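MAU2 chromatid cohesion factor homolog (Saccharomyces cerevisiae, PDB 4XDN) forms a complex with SCC2 that is required for cohesin to associate with chromosomes, and so takes part in sister chromatid cohesion. Local coordinates at residues N322-I333 with F343-T354. Sequence-based numbering, arbitrary orientation.
Sequences NILLLLQSVSYI and FSRKFLPKVYST
Leu325 is the larger of two knobs that 322-333 presses into 343-354, its side chain set in a hollow walled by Phe343, Phe347, Lys350 and Val351. With CG anti to the backbone N (chi1 -176°), its two methyls fork along the hollow: CD1 reaches Phe343 CZ at 3.7 Å, while CD2 lies against Val351 CG2 and the extended Lys350 chain. One turn on, Ser329 is the smaller knob, fitting among Phe343, Ser344, Phe347 and Leu348. Its hydroxyl turns back to Leu325 O (OG to O 2.8 Å), so a polar group enters this hollow already bonded, with OG at the edge of the Phe343 ring. Consistent with two small side chains meeting here, Ser329 CA and Ser344 CA come within 4.6 Å. Ser344 OG donates to Ser329 O at 2.6 Å, a carbonyl that also accepts from Tyr332 N. The two segments form an antiparallel helical hairpin, axes 8.7 Å apart at 154°, within the largely helical chain of this cohesin-loading-factor family member; helices 250-266 and 272-291 pack on 322-333, and helix 369-398 touches both segments. Near the turn, the Phe343 ring is sandwiched: Phe347 CD2 lies over the centre of one face, and Tyr332 meets the other edge-on in an offset T-shaped pair, planes at 87°. The Gln328 amide closes on the CZ end of Phe343, its CD 3.4 Å from CZ, and NE2 donates to Tyr332 OH. Along another flank Leu326 CD1 meets Leu348 CD2 at 3.8 Å, and Leu326 also packs on an apolar side chain of another protein. At the far end Asn322 OD1 shares a water with Thr354 OG1, while ND2 bonds Thr355 OG1.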
loop_
_atom_site.group_PDB
_atom_site.type_symbol
_atom_site.label_atom_id
_atom_site.label_comp_id
_atom_site.label_asym_id
_atom_site.label_seq_id
_atom_site.Cartn_x
_atom_site.Cartn_y
_atom_site.Cartn_z
ATOM N N ASN A 322 9.511 11.615 -5.526
ATOM C CA ASN A 322 9.982 10.246 -5.703
ATOM C C ASN A 322 8.810 9.267 -5.775
ATOM O O ASN A 322 8.789 8.378 -6.626
ATOM C CB ASN A 322 10.928 9.861 -4.564
ATOM C CG ASN A 322 11.701 8.584 -4.845
ATOM O OD1 ASN A 322 12.251 8.400 -5.934
ATOM N ND2 ASN A 322 11.746 7.693 -3.860
ATOM N N ILE A 323 7.837 9.443 -4.881
ATOM C CA ILE A 323 6.630 8.619 -4.873
ATOM C C ILE A 323 5.824 8.845 -6.148
ATOM O O ILE A 323 5.364 7.893 -6.777
ATOM C CB ILE A 323 5.732 8.926 -3.645
ATOM C CG1 ILE A 323 6.434 8.541 -2.336
ATOM C CG2 ILE A 323 4.385 8.199 -3.751
ATOM C CD1 ILE A 323 6.638 7.045 -2.130
ATOM N N LEU A 324 5.648 10.109 -6.519
ATOM C CA LEU A 324 4.860 10.457 -7.697
ATOM C C LEU A 324 5.475 9.872 -8.960
ATOM O O LEU A 324 4.762 9.436 -9.866
ATOM C CB LEU A 324 4.738 11.976 -7.833
ATOM C CG LEU A 324 4.061 12.481 -9.108
ATOM C CD1 LEU A 324 2.663 11.887 -9.269
ATOM C CD2 LEU A 324 4.001 14.000 -9.110
ATOM N N LEU A 325 6.801 9.865 -9.019
ATOM C CA LEU A 325 7.491 9.334 -10.182
ATOM C C LEU A 325 7.297 7.822 -10.254
ATOM O O LEU A 325 7.192 7.255 -11.340
ATOM C CB LEU A 325 8.977 9.690 -10.135
ATOM C CG LEU A 325 9.805 9.271 -11.351
ATOM C CD1 LEU A 325 9.221 9.836 -12.642
ATOM C CD2 LEU A 325 11.250 9.722 -11.184
ATOM N N LEU A 326 7.235 7.177 -9.094
ATOM C CA LEU A 326 6.987 5.742 -9.036
ATOM C C LEU A 326 5.589 5.426 -9.557
ATOM O O LEU A 326 5.422 4.559 -10.414
ATOM C CB LEU A 326 7.151 5.217 -7.606
ATOM C CG LEU A 326 6.817 3.739 -7.376
ATOM C CD1 LEU A 326 7.758 2.834 -8.157
ATOM C CD2 LEU A 326 6.858 3.406 -5.891
ATOM N N LEU A 327 4.592 6.138 -9.039
ATOM C CA LEU A 327 3.205 5.924 -9.441
ATOM C C LEU A 327 3.022 6.159 -10.935
ATOM O O LEU A 327 2.330 5.397 -11.610
ATOM C CB LEU A 327 2.266 6.843 -8.653
ATOM C CG LEU A 327 2.253 6.685 -7.130
ATOM C CD1 LEU A 327 1.295 7.689 -6.512
ATOM C CD2 LEU A 327 1.882 5.267 -6.713
ATOM N N GLN A 328 3.641 7.217 -11.449
ATOM C CA GLN A 328 3.553 7.533 -12.868
ATOM C C GLN A 328 4.143 6.406 -13.703
ATOM O O GLN A 328 3.588 6.033 -14.736
ATOM C CB GLN A 328 4.272 8.847 -13.176
ATOM C CG GLN A 328 4.250 9.231 -14.652
ATOM C CD GLN A 328 4.907 10.567 -14.918
ATOM O OE1 GLN A 328 5.594 11.113 -14.059
ATOM N NE2 GLN A 328 4.696 11.103 -16.114
ATOM N N SER A 329 5.270 5.866 -13.246
ATOM C CA SER A 329 5.971 4.812 -13.972
ATOM C C SER A 329 5.180 3.509 -13.952
ATOM O O SER A 329 5.105 2.807 -14.963
ATOM C CB SER A 329 7.367 4.591 -13.382
ATOM O OG SER A 329 8.163 5.759 -13.502
ATOM N N VAL A 330 4.596 3.189 -12.799
ATOM C CA VAL A 330 3.775 1.989 -12.667
ATOM C C VAL A 330 2.574 2.074 -13.604
ATOM O O VAL A 330 2.163 1.072 -14.193
ATOM C CB VAL A 330 3.281 1.788 -11.218
ATOM C CG1 VAL A 330 2.241 0.677 -11.148
ATOM C CG2 VAL A 330 4.445 1.461 -10.299
ATOM N N SER A 331 2.020 3.275 -13.738
ATOM C CA SER A 331 0.846 3.486 -14.576
ATOM C C SER A 331 1.153 3.229 -16.047
ATOM O O SER A 331 0.252 2.927 -16.822
ATOM C CB SER A 331 0.309 4.910 -14.405
ATOM O OG SER A 331 0.942 5.809 -15.297
ATOM N N TYR A 332 2.423 3.346 -16.423
ATOM C CA TYR A 332 2.833 3.182 -17.816
ATOM C C TYR A 332 3.343 1.777 -18.137
ATOM O O TYR A 332 3.647 1.480 -19.294
ATOM C CB TYR A 332 3.930 4.188 -18.174
ATOM C CG TYR A 332 3.532 5.649 -18.107
ATOM C CD1 TYR A 332 2.208 6.044 -18.237
ATOM C CD2 TYR A 332 4.494 6.633 -17.929
ATOM C CE1 TYR A 332 1.857 7.380 -18.182
ATOM C CE2 TYR A 332 4.152 7.967 -17.874
ATOM C CZ TYR A 332 2.833 8.337 -18.001
ATOM O OH TYR A 332 2.494 9.668 -17.943
ATOM N N ILE A 333 3.455 0.920 -17.125
ATOM C CA ILE A 333 4.001 -0.424 -17.319
ATOM C C ILE A 333 3.242 -1.179 -18.402
ATOM O O ILE A 333 3.848 -1.766 -19.300
ATOM C CB ILE A 333 3.954 -1.256 -16.019
ATOM C CG1 ILE A 333 4.754 -0.577 -14.904
ATOM C CG2 ILE A 333 4.469 -2.676 -16.262
ATOM C CD1 ILE A 333 6.254 -0.593 -15.095
ATOM N N PHE A 343 9.235 5.353 -20.856
ATOM C CA PHE A 343 9.313 6.219 -19.683
ATOM C C PHE A 343 9.633 5.392 -18.442
ATOM O O PHE A 343 10.517 5.744 -17.663
ATOM C CB PHE A 343 7.999 6.987 -19.493
ATOM C CG PHE A 343 7.990 7.905 -18.303
ATOM C CD1 PHE A 343 7.697 7.420 -17.038
ATOM C CD2 PHE A 343 8.259 9.256 -18.448
ATOM C CE1 PHE A 343 7.684 8.261 -15.942
ATOM C CE2 PHE A 343 8.246 10.103 -17.357
ATOM C CZ PHE A 343 7.958 9.605 -16.103
ATOM N N SER A 344 8.912 4.287 -18.270
ATOM C CA SER A 344 9.097 3.413 -17.116
ATOM C C SER A 344 10.510 2.843 -17.061
ATOM O O SER A 344 11.171 2.912 -16.024
ATOM C CB SER A 344 8.081 2.268 -17.144
ATOM O OG SER A 344 6.759 2.753 -16.991
ATOM N N ARG A 345 10.963 2.279 -18.176
ATOM C CA ARG A 345 12.303 1.707 -18.265
ATOM C C ARG A 345 13.380 2.742 -17.960
ATOM O O ARG A 345 14.484 2.390 -17.545
ATOM C CB ARG A 345 12.546 1.111 -19.654
ATOM C CG ARG A 345 12.170 -0.357 -19.782
ATOM C CD ARG A 345 12.497 -0.892 -21.171
ATOM N NE ARG A 345 11.690 -0.249 -22.206
ATOM C CZ ARG A 345 10.436 -0.583 -22.500
ATOM N NH1 ARG A 345 9.826 -1.559 -21.837
ATOM N NH2 ARG A 345 9.787 0.066 -23.458
ATOM N N LYS A 346 13.054 4.015 -18.169
ATOM C CA LYS A 346 14.014 5.091 -17.960
ATOM C C LYS A 346 14.005 5.626 -16.531
ATOM O O LYS A 346 15.062 5.917 -15.971
ATOM C CB LYS A 346 13.739 6.246 -18.928
ATOM C CG LYS A 346 14.670 7.433 -18.719
ATOM C CD LYS A 346 14.462 8.530 -19.745
ATOM C CE LYS A 346 15.568 9.572 -19.641
ATOM N NZ LYS A 346 15.244 10.834 -20.359
ATOM N N PHE A 347 12.818 5.756 -15.944
ATOM C CA PHE A 347 12.670 6.504 -14.698
ATOM C C PHE A 347 12.462 5.642 -13.453
ATOM O O PHE A 347 12.559 6.147 -12.333
ATOM C CB PHE A 347 11.520 7.502 -14.839
ATOM C CG PHE A 347 11.859 8.679 -15.708
ATOM C CD1 PHE A 347 12.801 9.609 -15.296
ATOM C CD2 PHE A 347 11.251 8.848 -16.940
ATOM C CE1 PHE A 347 13.126 10.690 -16.094
ATOM C CE2 PHE A 347 11.571 9.928 -17.743
ATOM C CZ PHE A 347 12.512 10.850 -17.320
ATOM N N LEU A 348 12.188 4.355 -13.628
ATOM C CA LEU A 348 12.211 3.449 -12.486
ATOM C C LEU A 348 13.634 3.372 -11.927
ATOM O O LEU A 348 13.823 3.375 -10.711
ATOM C CB LEU A 348 11.696 2.056 -12.862
ATOM C CG LEU A 348 10.180 1.828 -12.765
ATOM C CD1 LEU A 348 9.832 0.406 -13.177
ATOM C CD2 LEU A 348 9.643 2.103 -11.362
ATOM N N PRO A 349 14.643 3.300 -12.813
ATOM C CA PRO A 349 16.028 3.428 -12.347
ATOM C C PRO A 349 16.292 4.725 -11.585
ATOM O O PRO A 349 17.086 4.724 -10.647
ATOM C CB PRO A 349 16.832 3.388 -13.646
ATOM C CG PRO A 349 16.014 2.558 -14.552
ATOM C CD PRO A 349 14.585 2.862 -14.220
ATOM N N LYS A 350 15.638 5.813 -11.980
ATOM C CA LYS A 350 15.806 7.087 -11.290
ATOM C C LYS A 350 15.191 7.025 -9.895
ATOM O O LYS A 350 15.793 7.484 -8.924
ATOM C CB LYS A 350 15.180 8.229 -12.093
ATOM C CG LYS A 350 15.220 9.576 -11.385
ATOM C CD LYS A 350 14.733 10.698 -12.288
ATOM C CE LYS A 350 14.643 12.019 -11.534
ATOM N NZ LYS A 350 14.001 13.084 -12.354
ATOM N N VAL A 351 13.989 6.462 -9.807
ATOM C CA VAL A 351 13.330 6.239 -8.526
ATOM C C VAL A 351 14.223 5.389 -7.631
ATOM O O VAL A 351 14.368 5.659 -6.437
ATOM C CB VAL A 351 11.963 5.539 -8.706
ATOM C CG1 VAL A 351 11.332 5.208 -7.355
ATOM C CG2 VAL A 351 11.028 6.408 -9.534
ATOM N N TYR A 352 14.822 4.361 -8.222
ATOM C CA TYR A 352 15.720 3.475 -7.496
ATOM C C TYR A 352 16.913 4.251 -6.939
ATOM O O TYR A 352 17.175 4.212 -5.736
ATOM C CB TYR A 352 16.197 2.345 -8.408
ATOM C CG TYR A 352 16.971 1.261 -7.698
ATOM C CD1 TYR A 352 18.350 1.349 -7.550
ATOM C CD2 TYR A 352 16.329 0.143 -7.182
ATOM C CE1 TYR A 352 19.065 0.359 -6.905
ATOM C CE2 TYR A 352 17.038 -0.855 -6.535
ATOM C CZ TYR A 352 18.406 -0.740 -6.399
ATOM O OH TYR A 352 19.125 -1.723 -5.758
ATOM N N SER A 353 17.623 4.962 -7.811
ATOM C CA SER A 353 18.811 5.709 -7.403
ATOM C C SER A 353 18.480 6.837 -6.424
ATOM O O SER A 353 19.234 7.084 -5.483
ATOM C CB SER A 353 19.528 6.288 -8.625
ATOM O OG SER A 353 18.728 7.255 -9.281
ATOM N N THR A 354 17.363 7.525 -6.649
ATOM C CA THR A 354 16.929 8.582 -5.738
ATOM C C THR A 354 16.703 8.002 -4.351
ATOM O O THR A 354 17.141 8.565 -3.348
ATOM C CB THR A 354 15.630 9.265 -6.222
ATOM O OG1 THR A 354 15.879 9.961 -7.448
ATOM C CG2 THR A 354 15.109 10.261 -5.181
HETATM O O HOH W 1 12.927 9.972 -8.202
#